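Member of DUF4221 family (PDB 3S9J) is of unknown function but folds as a six-bladed beta-propeller, built from six antiparallel four-stranded sheets, and carries bound sodium ions. Local coordinates at residues 168-171 with 176-179; 278-283 with 336-341; 302-307 with 324-329. One frame throughout, in Å; residues are numbered along the deposited sequence. Where two conformers were deposited one is given.

Contact 1 (168-171 with 176-179); sequences ASQD and EVKW
Ser-169 and Lys-178 face each other as an antiparallel hydrogen-bonded pair and form the tight part of this contact. Ser-169 N donates to Lys-178 O at 2.9 Å (162° at the hydrogen), and Lys-178 N returns an equally short bond to Ser-169 O. Two residues nearer the turn, Asp-171 N donates to Glu-176 O. CA-H...O contacts accompany these bonds, among them Val-177 CA to Ser-169 O at 3.2 Å. The segments are the turn-proximal ends of strands 165-171 and 177-183, a hairpin that supplies the last two strands of one propeller blade, with 177-183 at the blade's edge. Asp-171 OD1 accepts from the backbone N of Arg-173 and Thr-174 within the connecting turn.

On the face that carries Ala-168, Gln-170, Val-177 and Trp-179, packing is mostly apolar and looser. Ala-168 CB lies 4.1 Å from Trp-179 CE3, an oblique approach to the indole, whose ring stacks on His-165. Val-177 CG2 meets the end of Gln-170 at NE2, 3.8 Å away; that amide nitrogen is hydrogen-bonded to Asn-117 O and Gly-175 O.

Water mediates much of the opposite face. Lys-178 bends at chi3 (-149°) and chi4 (94°), which curls its ammonium back over Ser-169, yet NZ remains 4.0 Å from Ser-169 OG. Two waters close that gap, each bonded to both groups, and one of them also donates to Glu-176 O. A third water accepts from Lys-178 NZ and donates to Asp-171 OD2, linking opposite charges 4.7 Å apart without direct contact.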
loop_
_atom_site.group_PDB
_atom_site.type_symbol
_atom_site.label_atom_id
_atom_site.label_comp_id
_atom_site.label_asym_id
_atom_site.label_seq_id
_atom_site.Cartn_x
_atom_site.Cartn_y
_atom_site.Cartn_z
ATOM N N ALA A 168 -6.789 -4.563 13.395
ATOM C CA ALA A 168 -6.955 -5.769 14.187
ATOM C C ALA A 168 -5.692 -6.581 14.018
ATOM O O ALA A 168 -4.965 -6.387 13.048
ATOM C CB ALA A 168 -8.145 -6.564 13.740
ATOM N N SER A 169 -5.414 -7.461 14.986
ATOM C CA SER A 169 -4.249 -8.340 14.877
ATOM C C SER A 169 -4.688 -9.776 15.029
ATOM O O SER A 169 -5.733 -10.043 15.604
ATOM C CB SER A 169 -3.191 -8.008 15.923
ATOM O OG SER A 169 -3.636 -8.374 17.236
ATOM N N GLN A 170 -3.906 -10.681 14.473
ATOM C CA GLN A 170 -4.117 -12.101 14.660
ATOM C C GLN A 170 -2.849 -12.748 15.166
ATOM O O GLN A 170 -1.757 -12.548 14.619
ATOM C CB GLN A 170 -4.570 -12.755 13.339
ATOM C CG GLN A 170 -4.866 -14.238 13.527
ATOM C CD GLN A 170 -5.643 -14.829 12.405
ATOM O OE1 GLN A 170 -5.324 -14.596 11.222
ATOM N NE2 GLN A 170 -6.655 -15.604 12.741
ATOM N N ASP A 171 -2.984 -13.545 16.228
ATOM C CA ASP A 171 -1.856 -14.209 16.833
ATOM C C ASP A 171 -1.477 -15.367 15.935
ATOM O O ASP A 171 -2.300 -16.226 15.636
ATOM C CB ASP A 171 -2.243 -14.672 18.239
ATOM C CG ASP A 171 -1.075 -15.194 19.011
ATOM O OD1 ASP A 171 -0.559 -16.248 18.634
ATOM O OD2 ASP A 171 -0.615 -14.521 19.948
ATOM N N GLU A 176 -5.971 -16.197 17.591
ATOM C CA GLU A 176 -6.870 -15.243 18.239
ATOM C C GLU A 176 -6.770 -13.892 17.548
ATOM O O GLU A 176 -5.684 -13.383 17.343
ATOM C CB GLU A 176 -6.558 -15.107 19.738
ATOM C CG GLU A 176 -7.455 -14.112 20.436
ATOM C CD GLU A 176 -7.300 -14.116 21.945
ATOM O OE1 GLU A 176 -6.695 -15.055 22.497
ATOM O OE2 GLU A 176 -7.819 -13.171 22.608
ATOM N N VAL A 177 -7.917 -13.318 17.230
ATOM C CA VAL A 177 -8.000 -11.961 16.659
ATOM C C VAL A 177 -8.323 -10.980 17.793
ATOM O O VAL A 177 -9.162 -11.258 18.653
ATOM C CB VAL A 177 -9.047 -11.885 15.534
ATOM C CG1 VAL A 177 -9.262 -10.407 15.082
ATOM C CG2 VAL A 177 -8.607 -12.760 14.322
ATOM N N LYS A 178 -7.604 -9.859 17.825
ATOM C CA LYS A 178 -7.834 -8.788 18.776
ATOM C C LYS A 178 -8.090 -7.492 18.021
ATOM O O LYS A 178 -7.444 -7.219 17.011
ATOM C CB LYS A 178 -6.611 -8.545 19.659
ATOM C CG LYS A 178 -6.127 -9.740 20.427
ATOM C CD LYS A 178 -5.001 -9.347 21.364
ATOM C CE LYS A 178 -4.008 -10.506 21.568
ATOM N NZ LYS A 178 -2.863 -10.433 20.630
ATOM N N TRP A 179 -9.026 -6.697 18.514
ATOM C CA TRP A 179 -9.208 -5.345 17.986
ATOM C C TRP A 179 -8.142 -4.473 18.641
ATOM O O TRP A 179 -7.909 -4.575 19.847
ATOM C CB TRP A 179 -10.551 -4.747 18.405
ATOM C CG TRP A 179 -11.788 -5.309 17.804
ATOM C CD1 TRP A 179 -12.830 -5.887 18.479
ATOM C CD2 TRP A 179 -12.161 -5.285 16.429
ATOM N NE1 TRP A 179 -13.823 -6.240 17.603
ATOM C CE2 TRP A 179 -13.447 -5.873 16.338
ATOM C CE3 TRP A 179 -11.549 -4.799 15.262
ATOM C CZ2 TRP A 179 -14.121 -6.016 15.123
ATOM C CZ3 TRP A 179 -12.212 -4.948 14.063
ATOM C CH2 TRP A 179 -13.494 -5.549 14.001
HETATM O O HOH W 1 -4.062 -11.080 18.111
HETATM O O HOH W 2 -1.954 -7.909 19.366
HETATM O O HOH W 3 -1.564 -12.674 21.600
#

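Contact 2 (278-283 with 336-341); sequences VYYRFA and EGLYIS
The ring of Tyr-280 receives Leu-338 on one face: CD2 stands 3.9 Å above the ring plane, displaced toward the rim, and the line from it to the centroid lies 13° off the ring normal, a CH-pi contact. On the same side Leu-338 CB lies 4.0 Å from Tyr-280 CE2, while Leu-338 CD1 sits just beyond the rim, 4.0 Å from Tyr-280 CD2. The two side chains run past each other in opposite directions, so the leucine spans the ring from CG to CZ. The ring of Phe-282 is approached obliquely by two methyls, Leu-338 CD2 at 4.2 Å from Phe-282 CZ and Ile-340 CD1 at 4.1 Å from Phe-282 CE2. Leu-338 CD2 thus bridges both aromatic rings.

Ile-340 is extended through CG1 (chi2 179°), which carries CD1 out to Phe-282 from the opposite direction. All four side chains are buried, and the contact is apolar; the phenol of Tyr-280 is satisfied by Asp-273 OD2.

The strand axes remain 10.0 Å apart and run at 23° to one another, which rules out direct backbone pairing and fits side-chain packing between two propeller blades. One blade contributes strand 278-284, flanked by 266-273 and 304-309, with Val-306 touching both rings. In the other, strand 337-341 lies between 354-364 and 327-334; Ile-362 and Ser-331 from these neighbours reach Tyr-280 and Phe-282, respectively.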
loop_
_atom_site.group_PDB
_atom_site.type_symbol
_atom_site.label_atom_id
_atom_site.label_comp_id
_atom_site.label_asym_id
_atom_site.label_seq_id
_atom_site.Cartn_x
_atom_site.Cartn_y
_atom_site.Cartn_z
ATOM N N VAL A 278 13.619 8.584 6.640
ATOM C CA VAL A 278 12.701 9.620 6.163
ATOM C C VAL A 278 11.392 8.964 5.750
ATOM O O VAL A 278 11.302 7.746 5.703
ATOM C CB VAL A 278 13.310 10.417 4.964
ATOM C CG1 VAL A 278 14.566 11.174 5.390
ATOM C CG2 VAL A 278 13.625 9.494 3.800
ATOM N N TYR A 279 10.377 9.777 5.488
ATOM C CA TYR A 279 9.095 9.299 4.980
ATOM C C TYR A 279 8.786 9.970 3.659
ATOM O O TYR A 279 9.174 11.116 3.430
ATOM C CB TYR A 279 7.962 9.603 5.960
ATOM C CG TYR A 279 8.151 8.995 7.324
ATOM C CD1 TYR A 279 8.946 9.632 8.287
ATOM C CD2 TYR A 279 7.546 7.779 7.656
ATOM C CE1 TYR A 279 9.140 9.052 9.556
ATOM C CE2 TYR A 279 7.723 7.207 8.913
ATOM C CZ TYR A 279 8.519 7.839 9.850
ATOM O OH TYR A 279 8.696 7.275 11.087
ATOM N N TYR A 280 8.074 9.250 2.803
ATOM C CA TYR A 280 7.577 9.771 1.533
ATOM C C TYR A 280 6.050 9.708 1.550
ATOM O O TYR A 280 5.474 8.635 1.770
ATOM C CB TYR A 280 8.098 8.960 0.349
ATOM C CG TYR A 280 9.590 8.815 0.316
ATOM C CD1 TYR A 280 10.405 9.910 0.096
ATOM C CD2 TYR A 280 10.198 7.564 0.484
ATOM C CE1 TYR A 280 11.790 9.793 0.092
ATOM C CE2 TYR A 280 11.596 7.436 0.468
ATOM C CZ TYR A 280 12.381 8.553 0.256
ATOM O OH TYR A 280 13.762 8.447 0.261
ATOM N N ARG A 281 5.396 10.834 1.290
ATOM C CA ARG A 281 3.959 10.829 1.095
ATOM C C ARG A 281 3.642 11.235 -0.341
ATOM O O ARG A 281 4.062 12.299 -0.831
ATOM C CB ARG A 281 3.249 11.761 2.083
ATOM C CG ARG A 281 1.762 11.509 2.124
ATOM C CD ARG A 281 0.998 12.441 3.052
ATOM N NE ARG A 281 -0.338 11.915 3.282
ATOM C CZ ARG A 281 -1.366 12.590 3.767
ATOM N NH1 ARG A 281 -1.253 13.888 4.079
ATOM N NH2 ARG A 281 -2.523 11.962 3.919
ATOM N N PHE A 282 2.892 10.388 -1.024
ATOM C CA PHE A 282 2.505 10.665 -2.404
ATOM C C PHE A 282 1.201 11.480 -2.406
ATOM O O PHE A 282 0.303 11.225 -1.598
ATOM C CB PHE A 282 2.285 9.347 -3.164
ATOM C CG PHE A 282 3.564 8.626 -3.558
ATOM C CD1 PHE A 282 4.450 8.162 -2.590
ATOM C CD2 PHE A 282 3.869 8.401 -4.882
ATOM C CE1 PHE A 282 5.614 7.503 -2.958
ATOM C CE2 PHE A 282 5.030 7.751 -5.261
ATOM C CZ PHE A 282 5.907 7.279 -4.282
ATOM N N ALA A 283 1.093 12.432 -3.334
ATOM C CA ALA A 283 -0.104 13.271 -3.478
ATOM C C ALA A 283 -0.530 13.256 -4.937
ATOM O O ALA A 283 0.317 13.406 -5.809
ATOM C CB ALA A 283 0.219 14.689 -3.041
ATOM N N GLU A 336 19.320 2.093 -2.289
ATOM C CA GLU A 336 19.803 3.278 -2.987
ATOM C C GLU A 336 18.840 4.457 -3.013
ATOM O O GLU A 336 19.248 5.607 -3.302
ATOM C CB GLU A 336 20.183 2.926 -4.421
ATOM C CG GLU A 336 21.405 2.002 -4.548
ATOM C CD GLU A 336 22.662 2.563 -3.893
ATOM O OE1 GLU A 336 22.884 3.793 -3.911
ATOM O OE2 GLU A 336 23.425 1.759 -3.337
ATOM N N GLY A 337 17.565 4.182 -2.767
ATOM C CA GLY A 337 16.565 5.247 -2.755
ATOM C C GLY A 337 15.137 4.791 -2.974
ATOM O O GLY A 337 14.798 3.621 -2.756
ATOM N N LEU A 338 14.314 5.738 -3.429
ATOM C CA LEU A 338 12.906 5.499 -3.717
ATOM C C LEU A 338 12.729 5.114 -5.159
ATOM O O LEU A 338 13.065 5.894 -6.090
ATOM C CB LEU A 338 12.079 6.753 -3.414
ATOM C CG LEU A 338 10.586 6.735 -3.772
ATOM C CD1 LEU A 338 9.839 5.643 -2.994
ATOM C CD2 LEU A 338 9.963 8.127 -3.571
ATOM N N TYR A 339 12.215 3.911 -5.370
ATOM C CA TYR A 339 12.017 3.409 -6.708
ATOM C C TYR A 339 10.560 3.550 -7.109
ATOM O O TYR A 339 9.674 3.112 -6.389
ATOM C CB TYR A 339 12.424 1.956 -6.817
ATOM C CG TYR A 339 13.921 1.711 -6.732
ATOM C CD1 TYR A 339 14.544 1.586 -5.503
ATOM C CD2 TYR A 339 14.681 1.526 -7.866
ATOM C CE1 TYR A 339 15.916 1.322 -5.406
ATOM C CE2 TYR A 339 16.070 1.250 -7.773
ATOM C CZ TYR A 339 16.666 1.160 -6.534
ATOM O OH TYR A 339 18.024 0.874 -6.407
ATOM N N ILE A 340 10.335 4.135 -8.289
ATOM C CA ILE A 340 8.997 4.337 -8.823
ATOM C C ILE A 340 8.965 3.725 -10.195
ATOM O O ILE A 340 9.816 4.038 -11.060
ATOM C CB ILE A 340 8.604 5.834 -8.885
ATOM C CG1 ILE A 340 8.833 6.516 -7.532
ATOM C CG2 ILE A 340 7.130 6.032 -9.378
ATOM C CD1 ILE A 340 8.480 8.019 -7.523
ATOM N N SER A 341 7.971 2.864 -10.427
ATOM C CA SER A 341 7.884 2.183 -11.718
ATOM C C SER A 341 7.594 3.140 -12.839
ATOM O O SER A 341 6.850 4.148 -12.660
ATOM C CB SER A 341 6.795 1.106 -11.694
ATOM O OG SER A 341 6.596 0.506 -12.961
#

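Contact 3 (302-307 with 324-329); sequences KEFSVI and KKYFYK
Phe-304 CA and Tyr-328 CA, the facing pair, are 8.7 Å apart, too far for strand pairing, and 324-329 turns a corner at its end after only a weakly bonded strand around 327-328. Aromatic side chains fill the interval. Phe-304 CG lies between its backbone N and carbonyl carbon (chi1 67°), turning the ring toward 324-329. Phe-304 takes Tyr-328 over one face: Tyr-328 CD2 lies 3.4 Å from Phe-304 CD1, while Tyr-328 CB makes a CH-pi contact 4.3 Å from the Phe-304 ring centroid. With planes at 45°, the two rings meet obliquely. Tyr-326 instead comes to the edge of Phe-304, its CB 3.8 Å from Phe-304 CZ, and its ring is almost perpendicular, at 89°. Phe-304 also stacks on Phe-321, and Tyr-328 OH is hydrogen-bonded to Glu-284 OE2. A glycerol, probably from the crystallisation liquor, hydrogen-bonds to backbone atoms Tyr-326 O, Tyr-328 N and Lys-329 N. Together Phe-304, Tyr-326 and Tyr-328 make a buried aromatic cluster joining strand 304-309 of one propeller blade to the chain entering strand 327-334 of the next.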
loop_
_atom_site.group_PDB
_atom_site.type_symbol
_atom_site.label_atom_id
_atom_site.label_comp_id
_atom_site.label_asym_id
_atom_site.label_seq_id
_atom_site.Cartn_x
_atom_site.Cartn_y
_atom_site.Cartn_z
ATOM N N LYS A 302 -2.645 11.271 -14.734
ATOM C CA LYS A 302 -2.766 12.014 -13.477
ATOM C C LYS A 302 -1.383 12.397 -12.949
ATOM O O LYS A 302 -0.498 11.573 -12.858
ATOM C CB LYS A 302 -3.591 11.243 -12.431
ATOM C CG LYS A 302 -4.139 12.173 -11.321
ATOM C CD LYS A 302 -5.113 11.421 -10.408
ATOM C CE LYS A 302 -5.863 12.403 -9.488
ATOM N NZ LYS A 302 -6.697 11.754 -8.389
ATOM N N GLU A 303 -1.188 13.671 -12.670
ATOM C CA GLU A 303 0.080 14.122 -12.116
ATOM C C GLU A 303 0.125 13.841 -10.628
ATOM O O GLU A 303 -0.923 13.632 -9.988
ATOM C CB GLU A 303 0.276 15.592 -12.406
ATOM C CG GLU A 303 0.363 15.860 -13.902
ATOM C CD GLU A 303 0.235 17.314 -14.262
ATOM O OE1 GLU A 303 -0.595 18.024 -13.632
ATOM O OE2 GLU A 303 0.954 17.721 -15.204
ATOM N N PHE A 304 1.332 13.796 -10.090
ATOM C CA PHE A 304 1.513 13.544 -8.661
ATOM C C PHE A 304 2.762 14.200 -8.132
ATOM O O PHE A 304 3.612 14.697 -8.885
ATOM C CB PHE A 304 1.528 12.033 -8.363
ATOM C CG PHE A 304 2.712 11.304 -8.915
ATOM C CD1 PHE A 304 2.747 10.943 -10.268
ATOM C CD2 PHE A 304 3.769 10.932 -8.089
ATOM C CE1 PHE A 304 3.829 10.254 -10.807
ATOM C CE2 PHE A 304 4.864 10.255 -8.618
ATOM C CZ PHE A 304 4.884 9.909 -9.987
ATOM N N SER A 305 2.857 14.257 -6.812
ATOM C CA SER A 305 4.050 14.702 -6.164
ATOM C C SER A 305 4.427 13.719 -5.068
ATOM O O SER A 305 3.623 12.892 -4.648
ATOM C CB SER A 305 3.866 16.109 -5.575
ATOM O OG SER A 305 2.947 16.109 -4.504
ATOM N N VAL A 306 5.656 13.864 -4.592
ATOM C CA VAL A 306 6.125 13.155 -3.409
ATOM C C VAL A 306 6.696 14.142 -2.425
ATOM O O VAL A 306 7.634 14.893 -2.740
ATOM C CB VAL A 306 7.181 12.107 -3.765
ATOM C CG1 VAL A 306 7.682 11.424 -2.484
ATOM C CG2 VAL A 306 6.588 11.067 -4.762
ATOM N N ILE A 307 6.080 14.170 -1.250
ATOM C CA ILE A 307 6.514 14.971 -0.116
ATOM C C ILE A 307 7.522 14.149 0.696
ATOM O O ILE A 307 7.267 12.987 1.001
ATOM C CB ILE A 307 5.318 15.314 0.801
ATOM C CG1 ILE A 307 4.206 16.026 0.014
ATOM C CG2 ILE A 307 5.804 16.083 2.023
ATOM C CD1 ILE A 307 2.791 15.897 0.603
ATOM N N LYS A 324 1.684 10.342 -17.421
ATOM C CA LYS A 324 2.008 9.570 -18.626
ATOM C C LYS A 324 3.439 9.017 -18.614
ATOM O O LYS A 324 4.030 8.787 -19.656
ATOM C CB LYS A 324 1.729 10.382 -19.903
ATOM C CG LYS A 324 0.230 10.525 -20.210
ATOM C CD LYS A 324 -0.007 11.121 -21.574
ATOM C CE LYS A 324 0.644 12.496 -21.670
ATOM N NZ LYS A 324 -0.085 13.521 -20.827
ATOM N N LYS A 325 3.980 8.791 -17.413
ATOM C CA LYS A 325 5.367 8.344 -17.300
ATOM C C LYS A 325 5.566 7.286 -16.228
ATOM O O LYS A 325 6.217 6.264 -16.496
ATOM C CB LYS A 325 6.282 9.534 -17.005
ATOM C CG LYS A 325 7.772 9.160 -17.045
ATOM C CD LYS A 325 8.703 10.381 -17.075
ATOM C CE LYS A 325 10.163 9.886 -17.246
ATOM N NZ LYS A 325 11.124 11.000 -17.199
ATOM N N TYR A 326 5.023 7.510 -15.037
ATOM C CA TYR A 326 5.220 6.609 -13.926
ATOM C C TYR A 326 3.971 5.821 -13.578
ATOM O O TYR A 326 2.838 6.261 -13.822
ATOM C CB TYR A 326 5.661 7.403 -12.680
ATOM C CG TYR A 326 6.925 8.152 -12.921
ATOM C CD1 TYR A 326 8.160 7.509 -12.856
ATOM C CD2 TYR A 326 6.907 9.507 -13.230
ATOM C CE1 TYR A 326 9.339 8.196 -13.103
ATOM C CE2 TYR A 326 8.086 10.199 -13.477
ATOM C CZ TYR A 326 9.284 9.538 -13.411
ATOM O OH TYR A 326 10.446 10.195 -13.686
ATOM N N PHE A 327 4.184 4.646 -12.988
ATOM C CA PHE A 327 3.124 3.840 -12.432
ATOM C C PHE A 327 3.414 3.807 -10.924
ATOM O O PHE A 327 4.079 2.884 -10.411
ATOM C CB PHE A 327 3.090 2.437 -13.059
ATOM C CG PHE A 327 1.840 1.690 -12.735
ATOM C CD1 PHE A 327 0.710 1.819 -13.546
ATOM C CD2 PHE A 327 1.733 0.943 -11.580
ATOM C CE1 PHE A 327 -0.489 1.154 -13.219
ATOM C CE2 PHE A 327 0.546 0.294 -11.273
ATOM C CZ PHE A 327 -0.554 0.413 -12.082
ATOM N N TYR A 328 2.991 4.869 -10.224
ATOM C CA TYR A 328 3.430 5.056 -8.841
ATOM C C TYR A 328 2.783 4.087 -7.865
ATOM O O TYR A 328 3.258 3.987 -6.730
ATOM C CB TYR A 328 3.262 6.514 -8.378
ATOM C CG TYR A 328 1.855 7.054 -8.439
ATOM C CD1 TYR A 328 0.929 6.725 -7.443
ATOM C CD2 TYR A 328 1.445 7.877 -9.462
ATOM C CE1 TYR A 328 -0.381 7.195 -7.483
ATOM C CE2 TYR A 328 0.133 8.393 -9.495
ATOM C CZ TYR A 328 -0.769 8.051 -8.520
ATOM O OH TYR A 328 -2.062 8.498 -8.537
ATOM N N LYS A 329 1.752 3.375 -8.285
ATOM C CA LYS A 329 1.192 2.302 -7.492
ATOM C C LYS A 329 2.070 1.034 -7.464
ATOM O O LYS A 329 1.709 0.047 -6.809
ATOM C CB LYS A 329 -0.246 1.994 -7.909
ATOM C CG LYS A 329 -1.145 3.206 -7.655
ATOM C CD LYS A 329 -2.609 2.897 -7.809
ATOM C CE LYS A 329 -3.448 4.131 -7.584
ATOM N NZ LYS A 329 -4.933 3.889 -7.735
#

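Overall arrangement
Contacts 2 and 3 belong to one interface between two blades: their centres are about 10 Å apart, and contact 3 is nested along the chain within the loop closed by contact 2. Backbone links join them within each blade, with probable hydrogen bonds from Ile-307 N to Arg-281 O (2.8 Å) and from Phe-327 N to Ser-341 O (2.7 Å). Contact 1 is a hairpin inside a single blade across the propeller, its centre about 30 Å from that of contact 2 and about 35 Å from that of contact 3, on the opposite side of the chain's centre. Formic acid near Trp-179 and glycerol near Tyr-328 are probably crystallisation additives, and neither establishes an active site.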